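Local coordinates for protein glycoside Hydrolase Family 43_12 (PDB 7JVH) that probably hydrolyses glycosidic bonds in plant cell-wall polysaccharides, as a family 43 glycoside hydrolase (subfamily 12) from a capybara gut metagenome, at residues A[81-89]-A[99-110]; A[131-139]-A[150-161]. One frame throughout, in Å; residues are numbered along the deposited sequence.

Two antiparallel hairpins of consecutive blades illustrate how the five-bladed propeller of family 43 glycoside hydrolases reuses one four-stranded antiparallel blade, the contacts sampling different strand pairs. Both contacts are largely buried. Interaction 1 joins the third strand and the fourth, which lies at one edge of its sheet, and is irregular, with a bulge, a corner in each chain, and prolines and glycines at the joint. Interaction 2 pairs the two middle strands of the sheet 120-166 in unbroken register and adds aromatic packing by the chain that follows. They share no strand, yet they touch: Arg-106 NH2 reaches Trp-161 O at 2.7 Å, a probable hydrogen bond, and Val-103 packs on the Trp-161 ring.

Interaction 1 (A[81-89]-A[99-110]); sequences AMFPGVPIF and QIGNVLDRTSQL
Gly-101 O is gripped from opposite faces of its carbonyl plane, by Ile-88 N at 3.0 Å and by Gln-99 NE2 at 3.1 Å. The first bond belongs to the antiparallel hairpin that forms the outer side of a propeller blade; the second comes from within the same strand. Gln-99 gets there with CG anti to its backbone N (chi1 -178°) and an extended chain, with Gly-101 O in the plane of its amide and its NE2 close to Pro-87 CB. On the same face Gln-99 CB lies against Phe-89 CE2, where the register slips by one residue in a beta bulge.

Ile-88 fills the other face, its CG2 on Ile-100 CG1 and its CB on Val-103 CG2. Both chains then turn a corner, at Val-86 and Val-103, yet the pairing carries on: Val-103 N donates to Val-86 O at 2.8 Å, and Gly-85 exchanges two backbone bonds with Leu-104. Beyond them, Pro-84, after a cis peptide, sets CG against the amide of Asn-102. The Phe-83 ring lies at the far end near the carbonyl oxygens of Leu-104, Asp-105 and Leu-110, with Arg-106 O at its edge; its CD1 lies 3.8 Å from Leu-110 CD2.

Interaction 2 (A[131-139]-A[150-161]); sequences YNDTFYMIT and MVVKTKDPRQGW
Met-137 and Val-152 face each other at the middle of a regular antiparallel hairpin, their N-H and C=O groups exchanging two nearly straight bonds, Met-137 N to Val-152 O and Val-152 N to Met-137 O, both 2.8 Å. The same exchange recurs between Phe-135 and Thr-154 and between Thr-139 and Met-150, with Tyr-136/Lys-153 and Ile-138/Val-151 as the non-hydrogen-bonded pairs, the alternation of a regular antiparallel ladder. Side chains follow the backbone: Met-137 CB meets Val-152 CG2 at 3.5 Å, and on the reverse face Ile-138 CB rests on Val-151 CG2 while Lys-153 CG lies alongside the Tyr-136 ring, the two side chains pointing the same way.

Trp-161 folds back over the Met-137 face. Met-137 CB lies over its six-membered ring in a CH-pi contact, 4.1 Å from the centroid, while Thr-154 CG2 covers the opposite face and Phe-135 CB touches Trp-161 CH2. Thr-154 can serve two roles because OG1 stands anti to its backbone N (chi1 -174°), leaving the methyl for the indole. That hydroxyl accepts from Asp-156 N, an ST turn, and donates to Gly-160 O at 2.8 Å; together the two bonds hold the 3-10 segment 157-159, and so probably help to position Trp-161. Pro-157 CD sits over one face of Phe-135 in a second CH-pi contact. At the open end Lys-155 doubles back through a bent chain, and its NZ makes a weak bond to Asn-132 O.

Farther out, Lys-153 NZ forms a salt bridge with Asp-214, and Phe-135 meets the rings of Tyr-74 and Tyr-128. The hairpin is the middle of its sheet, with strand 120-129 bonded to 134-142 on one side and strand 165-166 bonded to 148-154 on the other, while strand 175-178 of the next blade packs against Tyr-136 and Ile-138.

Interaction 1 (A[81-89]-A[99-110])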
loop_
_atom_site.group_PDB
_atom_site.type_symbol
_atom_site.label_atom_id
_atom_site.label_comp_id
_atom_site.label_asym_id
_atom_site.label_seq_id
_atom_site.Cartn_x
_atom_site.Cartn_y
_atom_site.Cartn_z
ATOM N N ALA A 81 6.123 -6.447 1.546
ATOM C CA ALA A 81 7.226 -6.677 2.498
ATOM C C ALA A 81 7.436 -5.627 3.592
ATOM O O ALA A 81 8.397 -5.699 4.359
ATOM C CB ALA A 81 8.528 -6.910 1.738
HETATM N N MSE A 82 6.546 -4.635 3.658
HETATM C CA MSE A 82 6.675 -3.556 4.629
HETATM C C MSE A 82 6.197 -4.068 5.984
HETATM O O MSE A 82 5.335 -4.945 6.045
HETATM C CB MSE A 82 5.870 -2.331 4.179
HETATM C CG MSE A 82 6.308 -1.747 2.841
HETATM SE SE MSE A 82 5.102 -0.261 2.324
HETATM C CE MSE A 82 5.487 0.408 0.515
ATOM N N PHE A 83 6.785 -3.540 7.063
ATOM C CA PHE A 83 6.380 -3.899 8.414
ATOM C C PHE A 83 6.284 -2.656 9.295
ATOM O O PHE A 83 7.196 -1.831 9.303
ATOM C CB PHE A 83 7.340 -4.900 9.047
ATOM C CG PHE A 83 6.848 -5.441 10.353
ATOM C CD1 PHE A 83 6.006 -6.553 10.383
ATOM C CD2 PHE A 83 7.172 -4.820 11.543
ATOM C CE1 PHE A 83 5.542 -7.038 11.598
ATOM C CE2 PHE A 83 6.701 -5.297 12.749
ATOM C CZ PHE A 83 5.899 -6.409 12.782
ATOM N N PRO A 84 5.185 -2.462 10.068
ATOM C CA PRO A 84 4.054 -3.393 10.100
ATOM C C PRO A 84 3.274 -3.396 8.802
ATOM O O PRO A 84 3.436 -2.487 7.995
ATOM C CB PRO A 84 3.206 -2.837 11.232
ATOM C CG PRO A 84 3.528 -1.380 11.241
ATOM C CD PRO A 84 4.976 -1.302 10.951
ATOM N N GLY A 85 2.440 -4.426 8.615
ATOM C CA GLY A 85 1.684 -4.625 7.389
ATOM C C GLY A 85 0.209 -4.370 7.591
ATOM O O GLY A 85 -0.273 -4.387 8.716
ATOM N N VAL A 86 -0.490 -4.132 6.477
ATOM C CA VAL A 86 -1.937 -3.887 6.426
ATOM C C VAL A 86 -2.334 -2.708 7.308
ATOM O O VAL A 86 -2.791 -2.896 8.437
ATOM C CB VAL A 86 -2.750 -5.157 6.792
ATOM C CG1 VAL A 86 -4.253 -4.940 6.583
ATOM C CG2 VAL A 86 -2.241 -6.342 5.993
ATOM N N PRO A 87 -2.197 -1.454 6.818
ATOM C CA PRO A 87 -2.597 -0.291 7.608
ATOM C C PRO A 87 -4.111 -0.273 7.679
ATOM O O PRO A 87 -4.752 -0.695 6.712
ATOM C CB PRO A 87 -2.059 0.883 6.798
ATOM C CG PRO A 87 -1.983 0.373 5.397
ATOM C CD PRO A 87 -1.699 -1.102 5.478
ATOM N N ILE A 88 -4.660 0.167 8.816
ATOM C CA ILE A 88 -6.100 0.194 9.020
ATOM C C ILE A 88 -6.578 1.604 9.403
ATOM O O ILE A 88 -6.070 2.219 10.354
ATOM C CB ILE A 88 -6.545 -0.892 10.025
ATOM C CG1 ILE A 88 -8.059 -0.815 10.272
ATOM C CG2 ILE A 88 -5.747 -0.810 11.324
ATOM C CD1 ILE A 88 -8.642 -2.081 10.863
ATOM N N PHE A 89 -7.539 2.119 8.625
ATOM C CA PHE A 89 -8.084 3.465 8.789
ATOM C C PHE A 89 -9.516 3.398 9.295
ATOM O O PHE A 89 -10.268 2.514 8.906
ATOM C CB PHE A 89 -8.013 4.219 7.464
ATOM C CG PHE A 89 -6.617 4.341 6.909
ATOM C CD1 PHE A 89 -6.118 3.364 6.060
ATOM C CD2 PHE A 89 -5.797 5.418 7.244
ATOM C CE1 PHE A 89 -4.830 3.461 5.534
ATOM C CE2 PHE A 89 -4.509 5.514 6.742
ATOM C CZ PHE A 89 -4.025 4.532 5.884
ATOM N N GLN A 99 -5.767 6.836 10.752
ATOM C CA GLN A 99 -5.062 5.556 10.836
ATOM C C GLN A 99 -5.009 5.159 12.308
ATOM O O GLN A 99 -4.415 5.872 13.123
ATOM C CB GLN A 99 -3.650 5.617 10.241
ATOM C CG GLN A 99 -2.932 4.270 10.287
ATOM C CD GLN A 99 -1.767 4.118 9.310
ATOM O OE1 GLN A 99 -1.306 5.076 8.722
ATOM N NE2 GLN A 99 -1.285 2.882 9.149
ATOM N N ILE A 100 -5.658 4.032 12.639
ATOM C CA ILE A 100 -5.723 3.521 14.010
ATOM C C ILE A 100 -4.631 2.492 14.302
ATOM O O ILE A 100 -4.452 2.074 15.447
ATOM C CB ILE A 100 -7.113 2.935 14.353
ATOM C CG1 ILE A 100 -7.428 1.699 13.506
ATOM C CG2 ILE A 100 -8.182 4.005 14.158
ATOM C CD1 ILE A 100 -8.750 1.046 13.857
ATOM N N GLY A 101 -3.902 2.091 13.255
ATOM C CA GLY A 101 -2.741 1.240 13.386
ATOM C C GLY A 101 -2.474 0.445 12.124
ATOM O O GLY A 101 -2.792 0.879 11.011
ATOM N N ASN A 102 -1.862 -0.728 12.310
ATOM C CA ASN A 102 -1.605 -1.678 11.248
ATOM C C ASN A 102 -1.990 -3.048 11.805
ATOM O O ASN A 102 -1.543 -3.414 12.891
ATOM C CB ASN A 102 -0.128 -1.632 10.835
ATOM C CG ASN A 102 0.291 -0.275 10.278
ATOM O OD1 ASN A 102 0.327 -0.084 9.063
ATOM N ND2 ASN A 102 0.599 0.681 11.164
ATOM N N VAL A 103 -2.835 -3.790 11.075
ATOM C CA VAL A 103 -3.452 -5.014 11.597
ATOM C C VAL A 103 -2.414 -6.081 11.937
ATOM O O VAL A 103 -2.509 -6.728 12.986
ATOM C CB VAL A 103 -4.551 -5.580 10.654
ATOM C CG1 VAL A 103 -5.078 -6.915 11.155
ATOM C CG2 VAL A 103 -5.683 -4.576 10.503
ATOM N N LEU A 104 -1.420 -6.251 11.060
ATOM C CA LEU A 104 -0.325 -7.193 11.283
ATOM C C LEU A 104 0.894 -6.422 11.779
ATOM O O LEU A 104 1.733 -5.990 10.982
ATOM C CB LEU A 104 -0.008 -7.980 9.999
ATOM C CG LEU A 104 -1.196 -8.670 9.304
ATOM C CD1 LEU A 104 -0.740 -9.457 8.095
ATOM C CD2 LEU A 104 -1.957 -9.593 10.238
ATOM N N ASP A 105 0.975 -6.253 13.106
ATOM C CA ASP A 105 2.027 -5.470 13.752
ATOM C C ASP A 105 2.923 -6.233 14.740
ATOM O O ASP A 105 3.808 -5.642 15.362
ATOM C CB ASP A 105 1.417 -4.233 14.433
ATOM C CG ASP A 105 0.371 -4.578 15.487
ATOM O OD1 ASP A 105 0.048 -5.767 15.667
ATOM O OD2 ASP A 105 -0.120 -3.646 16.151
ATOM N N ARG A 106 2.693 -7.541 14.889
ATOM C CA ARG A 106 3.576 -8.407 15.660
ATOM C C ARG A 106 4.294 -9.353 14.706
ATOM O O ARG A 106 3.761 -9.718 13.652
ATOM C CB ARG A 106 2.790 -9.204 16.698
ATOM C CG ARG A 106 2.127 -8.354 17.762
ATOM C CD ARG A 106 1.571 -9.203 18.892
ATOM N NE ARG A 106 0.603 -10.195 18.412
ATOM C CZ ARG A 106 -0.663 -9.937 18.084
ATOM N NH1 ARG A 106 -1.153 -8.710 18.182
ATOM N NH2 ARG A 106 -1.446 -10.917 17.658
ATOM N N THR A 107 5.526 -9.732 15.081
ATOM C CA THR A 107 6.334 -10.682 14.324
ATOM C C THR A 107 5.684 -12.056 14.252
ATOM O O THR A 107 5.896 -12.785 13.299
ATOM C CB THR A 107 7.762 -10.746 14.894
ATOM O OG1 THR A 107 8.375 -9.462 14.693
ATOM C CG2 THR A 107 8.613 -11.798 14.189
ATOM N N SER A 108 4.867 -12.391 15.256
ATOM C CA SER A 108 4.076 -13.635 15.268
ATOM C C SER A 108 2.963 -13.678 14.215
ATOM O O SER A 108 2.426 -14.735 13.922
ATOM C CB SER A 108 3.476 -13.872 16.650
ATOM O OG SER A 108 2.626 -12.801 17.007
ATOM N N GLN A 109 2.603 -12.512 13.672
ATOM C CA GLN A 109 1.616 -12.401 12.598
ATOM C C GLN A 109 2.282 -12.302 11.231
ATOM O O GLN A 109 1.711 -12.720 10.222
ATOM C CB GLN A 109 0.743 -11.159 12.809
ATOM C CG GLN A 109 -0.123 -11.184 14.064
ATOM C CD GLN A 109 -0.689 -9.803 14.409
ATOM O OE1 GLN A 109 0.043 -8.804 14.424
ATOM N NE2 GLN A 109 -1.990 -9.751 14.705
ATOM N N LEU A 110 3.493 -11.734 11.207
ATOM C CA LEU A 110 4.199 -11.375 9.975
ATOM C C LEU A 110 5.676 -11.152 10.267
ATOM O O LEU A 110 6.036 -10.288 11.072
ATOM C CB LEU A 110 3.581 -10.105 9.380
ATOM C CG LEU A 110 4.252 -9.373 8.215
ATOM C CD1 LEU A 110 4.313 -10.216 6.951
ATOM C CD2 LEU A 110 3.509 -8.081 7.937
#

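Interaction 2 (A[131-139]-A[150-161])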
loop_
_atom_site.group_PDB
_atom_site.type_symbol
_atom_site.label_atom_id
_atom_site.label_comp_id
_atom_site.label_asym_id
_atom_site.label_seq_id
_atom_site.Cartn_x
_atom_site.Cartn_y
_atom_site.Cartn_z
ATOM N N TYR A 131 -23.371 -11.322 13.470
ATOM C CA TYR A 131 -23.979 -12.476 14.140
ATOM C C TYR A 131 -23.175 -12.947 15.351
ATOM O O TYR A 131 -23.755 -13.447 16.310
ATOM C CB TYR A 131 -24.217 -13.623 13.152
ATOM C CG TYR A 131 -25.046 -13.214 11.955
ATOM C CD1 TYR A 131 -26.426 -12.994 12.069
ATOM C CD2 TYR A 131 -24.450 -13.005 10.719
ATOM C CE1 TYR A 131 -27.176 -12.592 10.980
ATOM C CE2 TYR A 131 -25.200 -12.626 9.622
ATOM C CZ TYR A 131 -26.561 -12.423 9.758
ATOM O OH TYR A 131 -27.305 -12.043 8.667
ATOM N N ASN A 132 -21.848 -12.783 15.297
ATOM C CA ASN A 132 -20.963 -13.052 16.439
ATOM C C ASN A 132 -20.121 -11.833 16.857
ATOM O O ASN A 132 -19.120 -11.976 17.534
ATOM C CB ASN A 132 -20.066 -14.270 16.162
ATOM C CG ASN A 132 -18.970 -13.982 15.154
ATOM O OD1 ASN A 132 -18.874 -12.881 14.619
ATOM N ND2 ASN A 132 -18.131 -14.977 14.888
ATOM N N ASP A 133 -20.551 -10.640 16.434
ATOM C CA ASP A 133 -19.948 -9.366 16.813
ATOM C C ASP A 133 -18.409 -9.424 16.784
ATOM O O ASP A 133 -17.735 -9.027 17.741
ATOM C CB ASP A 133 -20.485 -8.920 18.193
ATOM C CG ASP A 133 -20.086 -7.505 18.574
ATOM O OD1 ASP A 133 -19.753 -6.688 17.692
ATOM O OD2 ASP A 133 -20.119 -7.204 19.784
ATOM N N THR A 134 -17.863 -9.917 15.664
ATOM C CA THR A 134 -16.439 -10.199 15.523
ATOM C C THR A 134 -15.917 -9.691 14.203
ATOM O O THR A 134 -16.587 -9.824 13.181
ATOM C CB THR A 134 -16.128 -11.715 15.602
ATOM O OG1 THR A 134 -16.760 -12.286 16.760
ATOM C CG2 THR A 134 -14.612 -11.947 15.693
ATOM N N PHE A 135 -14.710 -9.120 14.244
ATOM C CA PHE A 135 -13.995 -8.651 13.054
ATOM C C PHE A 135 -13.046 -9.742 12.526
ATOM O O PHE A 135 -12.565 -10.589 13.274
ATOM C CB PHE A 135 -13.225 -7.365 13.360
ATOM C CG PHE A 135 -14.105 -6.161 13.599
ATOM C CD1 PHE A 135 -14.653 -5.911 14.864
ATOM C CD2 PHE A 135 -14.377 -5.270 12.572
ATOM C CE1 PHE A 135 -15.455 -4.808 15.082
ATOM C CE2 PHE A 135 -15.180 -4.163 12.784
ATOM C CZ PHE A 135 -15.721 -3.930 14.040
ATOM N N TYR A 136 -12.781 -9.681 11.217
ATOM C CA TYR A 136 -11.971 -10.645 10.473
ATOM C C TYR A 136 -11.108 -9.889 9.464
ATOM O O TYR A 136 -11.617 -9.090 8.681
ATOM C CB TYR A 136 -12.884 -11.611 9.717
ATOM C CG TYR A 136 -13.633 -12.590 10.588
ATOM C CD1 TYR A 136 -14.888 -12.279 11.118
ATOM C CD2 TYR A 136 -13.097 -13.841 10.863
ATOM C CE1 TYR A 136 -15.568 -13.180 11.913
ATOM C CE2 TYR A 136 -13.777 -14.764 11.653
ATOM C CZ TYR A 136 -15.014 -14.427 12.180
ATOM O OH TYR A 136 -15.704 -15.317 12.959
HETATM N N MSE A 137 -9.797 -10.132 9.501
HETATM C CA MSE A 137 -8.898 -9.679 8.451
HETATM C C MSE A 137 -8.287 -10.914 7.792
HETATM O O MSE A 137 -7.489 -11.617 8.411
HETATM C CB MSE A 137 -7.821 -8.759 9.039
HETATM C CG MSE A 137 -7.163 -7.851 8.022
HETATM SE SE MSE A 137 -6.017 -8.835 6.786
HETATM C CE MSE A 137 -7.050 -8.730 5.188
ATOM N N ILE A 138 -8.682 -11.174 6.541
ATOM C CA ILE A 138 -8.242 -12.357 5.817
ATOM C C ILE A 138 -7.430 -11.980 4.564
ATOM O O ILE A 138 -7.838 -11.138 3.773
ATOM C CB ILE A 138 -9.447 -13.262 5.452
ATOM C CG1 ILE A 138 -8.972 -14.616 4.934
ATOM C CG2 ILE A 138 -10.350 -12.602 4.424
ATOM C CD1 ILE A 138 -10.110 -15.599 4.694
ATOM N N THR A 139 -6.293 -12.659 4.378
ATOM C CA THR A 139 -5.347 -12.357 3.306
ATOM C C THR A 139 -4.448 -13.553 2.957
ATOM O O THR A 139 -4.549 -14.616 3.571
ATOM C CB THR A 139 -4.477 -11.153 3.719
ATOM O OG1 THR A 139 -3.679 -10.732 2.612
ATOM C CG2 THR A 139 -3.590 -11.496 4.889
HETATM N N MSE A 150 -4.559 -16.956 5.175
HETATM C CA MSE A 150 -4.644 -16.877 6.624
HETATM C C MSE A 150 -5.633 -15.792 7.026
HETATM O O MSE A 150 -5.870 -14.857 6.266
HETATM C CB MSE A 150 -3.264 -16.580 7.223
HETATM C CG MSE A 150 -2.689 -15.231 6.841
HETATM SE SE MSE A 150 -3.218 -13.855 8.141
HETATM C CE MSE A 150 -1.558 -12.983 8.743
ATOM N N VAL A 151 -6.172 -15.914 8.244
ATOM C CA VAL A 151 -7.104 -14.945 8.789
ATOM C C VAL A 151 -6.735 -14.590 10.235
ATOM O O VAL A 151 -6.262 -15.443 10.986
ATOM C CB VAL A 151 -8.571 -15.453 8.688
ATOM C CG1 VAL A 151 -8.797 -16.699 9.515
ATOM C CG2 VAL A 151 -9.558 -14.365 9.097
ATOM N N VAL A 152 -6.931 -13.318 10.598
ATOM C CA VAL A 152 -6.798 -12.839 11.977
ATOM C C VAL A 152 -8.113 -12.186 12.429
ATOM O O VAL A 152 -8.886 -11.691 11.606
ATOM C CB VAL A 152 -5.625 -11.849 12.144
ATOM C CG1 VAL A 152 -4.303 -12.481 11.727
ATOM C CG2 VAL A 152 -5.853 -10.595 11.344
ATOM N N LYS A 153 -8.349 -12.197 13.744
ATOM C CA LYS A 153 -9.621 -11.794 14.334
ATOM C C LYS A 153 -9.455 -10.829 15.494
ATOM O O LYS A 153 -8.409 -10.778 16.118
ATOM C CB LYS A 153 -10.385 -13.023 14.834
ATOM C CG LYS A 153 -10.656 -14.051 13.759
ATOM C CD LYS A 153 -11.769 -15.011 14.132
ATOM C CE LYS A 153 -11.472 -15.870 15.324
ATOM N NZ LYS A 153 -12.652 -16.722 15.603
ATOM N N THR A 154 -10.528 -10.088 15.785
ATOM C CA THR A 154 -10.595 -9.180 16.928
ATOM C C THR A 154 -12.030 -8.781 17.241
ATOM O O THR A 154 -12.887 -8.779 16.362
ATOM C CB THR A 154 -9.762 -7.902 16.699
ATOM O OG1 THR A 154 -9.753 -7.130 17.900
ATOM C CG2 THR A 154 -10.332 -7.057 15.579
ATOM N N LYS A 155 -12.280 -8.446 18.513
ATOM C CA LYS A 155 -13.531 -7.821 18.938
ATOM C C LYS A 155 -13.540 -6.288 18.788
ATOM O O LYS A 155 -14.608 -5.682 18.785
ATOM C CB LYS A 155 -13.852 -8.197 20.391
ATOM C CG LYS A 155 -14.099 -9.682 20.623
ATOM C CD LYS A 155 -15.386 -10.182 19.953
ATOM C CE LYS A 155 -16.510 -10.473 20.938
ATOM N NZ LYS A 155 -17.460 -11.473 20.372
ATOM N N ASP A 156 -12.347 -5.694 18.646
ATOM C CA ASP A 156 -12.135 -4.255 18.693
ATOM C C ASP A 156 -10.771 -3.931 18.077
ATOM O O ASP A 156 -9.735 -4.132 18.709
ATOM C CB ASP A 156 -12.230 -3.774 20.145
ATOM C CG ASP A 156 -11.936 -2.273 20.304
ATOM O OD1 ASP A 156 -11.876 -1.534 19.289
ATOM O OD2 ASP A 156 -11.770 -1.833 21.466
ATOM N N PRO A 157 -10.730 -3.419 16.826
ATOM C CA PRO A 157 -9.470 -3.071 16.167
ATOM C C PRO A 157 -8.485 -2.211 16.976
ATOM O O PRO A 157 -7.278 -2.309 16.757
ATOM C CB PRO A 157 -9.938 -2.310 14.922
ATOM C CG PRO A 157 -11.293 -2.887 14.630
ATOM C CD PRO A 157 -11.901 -3.192 15.966
ATOM N N ARG A 158 -8.996 -1.381 17.893
ATOM C CA ARG A 158 -8.138 -0.554 18.741
ATOM C C ARG A 158 -7.266 -1.360 19.721
ATOM O O ARG A 158 -6.279 -0.841 20.213
ATOM C CB ARG A 158 -8.976 0.483 19.511
ATOM C CG ARG A 158 -9.358 1.718 18.698
ATOM C CD ARG A 158 -8.224 2.754 18.749
ATOM N NE ARG A 158 -8.065 3.414 20.061
ATOM C CZ ARG A 158 -6.922 3.514 20.759
ATOM N NH1 ARG A 158 -5.787 2.985 20.306
ATOM N NH2 ARG A 158 -6.917 4.142 21.927
ATOM N N GLN A 159 -7.664 -2.605 20.004
ATOM C CA GLN A 159 -6.911 -3.500 20.891
ATOM C C GLN A 159 -5.934 -4.436 20.153
ATOM O O GLN A 159 -5.207 -5.187 20.793
ATOM C CB GLN A 159 -7.862 -4.355 21.739
ATOM C CG GLN A 159 -8.959 -3.596 22.467
ATOM C CD GLN A 159 -8.427 -2.533 23.424
ATOM O OE1 GLN A 159 -7.312 -2.641 23.955
ATOM N NE2 GLN A 159 -9.234 -1.499 23.654
ATOM N N GLY A 160 -5.936 -4.381 18.813
ATOM C CA GLY A 160 -5.133 -5.258 17.983
ATOM C C GLY A 160 -5.845 -6.551 17.622
ATOM O O GLY A 160 -6.991 -6.762 18.000
ATOM N N TRP A 161 -5.148 -7.427 16.894
ATOM C CA TRP A 161 -5.717 -8.649 16.332
ATOM C C TRP A 161 -4.978 -9.903 16.794
ATOM O O TRP A 161 -3.835 -9.838 17.243
ATOM C CB TRP A 161 -5.690 -8.576 14.808
ATOM C CG TRP A 161 -6.430 -7.407 14.211
ATOM C CD1 TRP A 161 -6.048 -6.087 14.235
ATOM C CD2 TRP A 161 -7.628 -7.456 13.428
ATOM N NE1 TRP A 161 -6.951 -5.319 13.560
ATOM C CE2 TRP A 161 -7.927 -6.129 13.044
ATOM C CE3 TRP A 161 -8.491 -8.482 13.035
ATOM C CZ2 TRP A 161 -9.061 -5.804 12.283
ATOM C CZ3 TRP A 161 -9.615 -8.159 12.275
ATOM C CH2 TRP A 161 -9.888 -6.833 11.910
#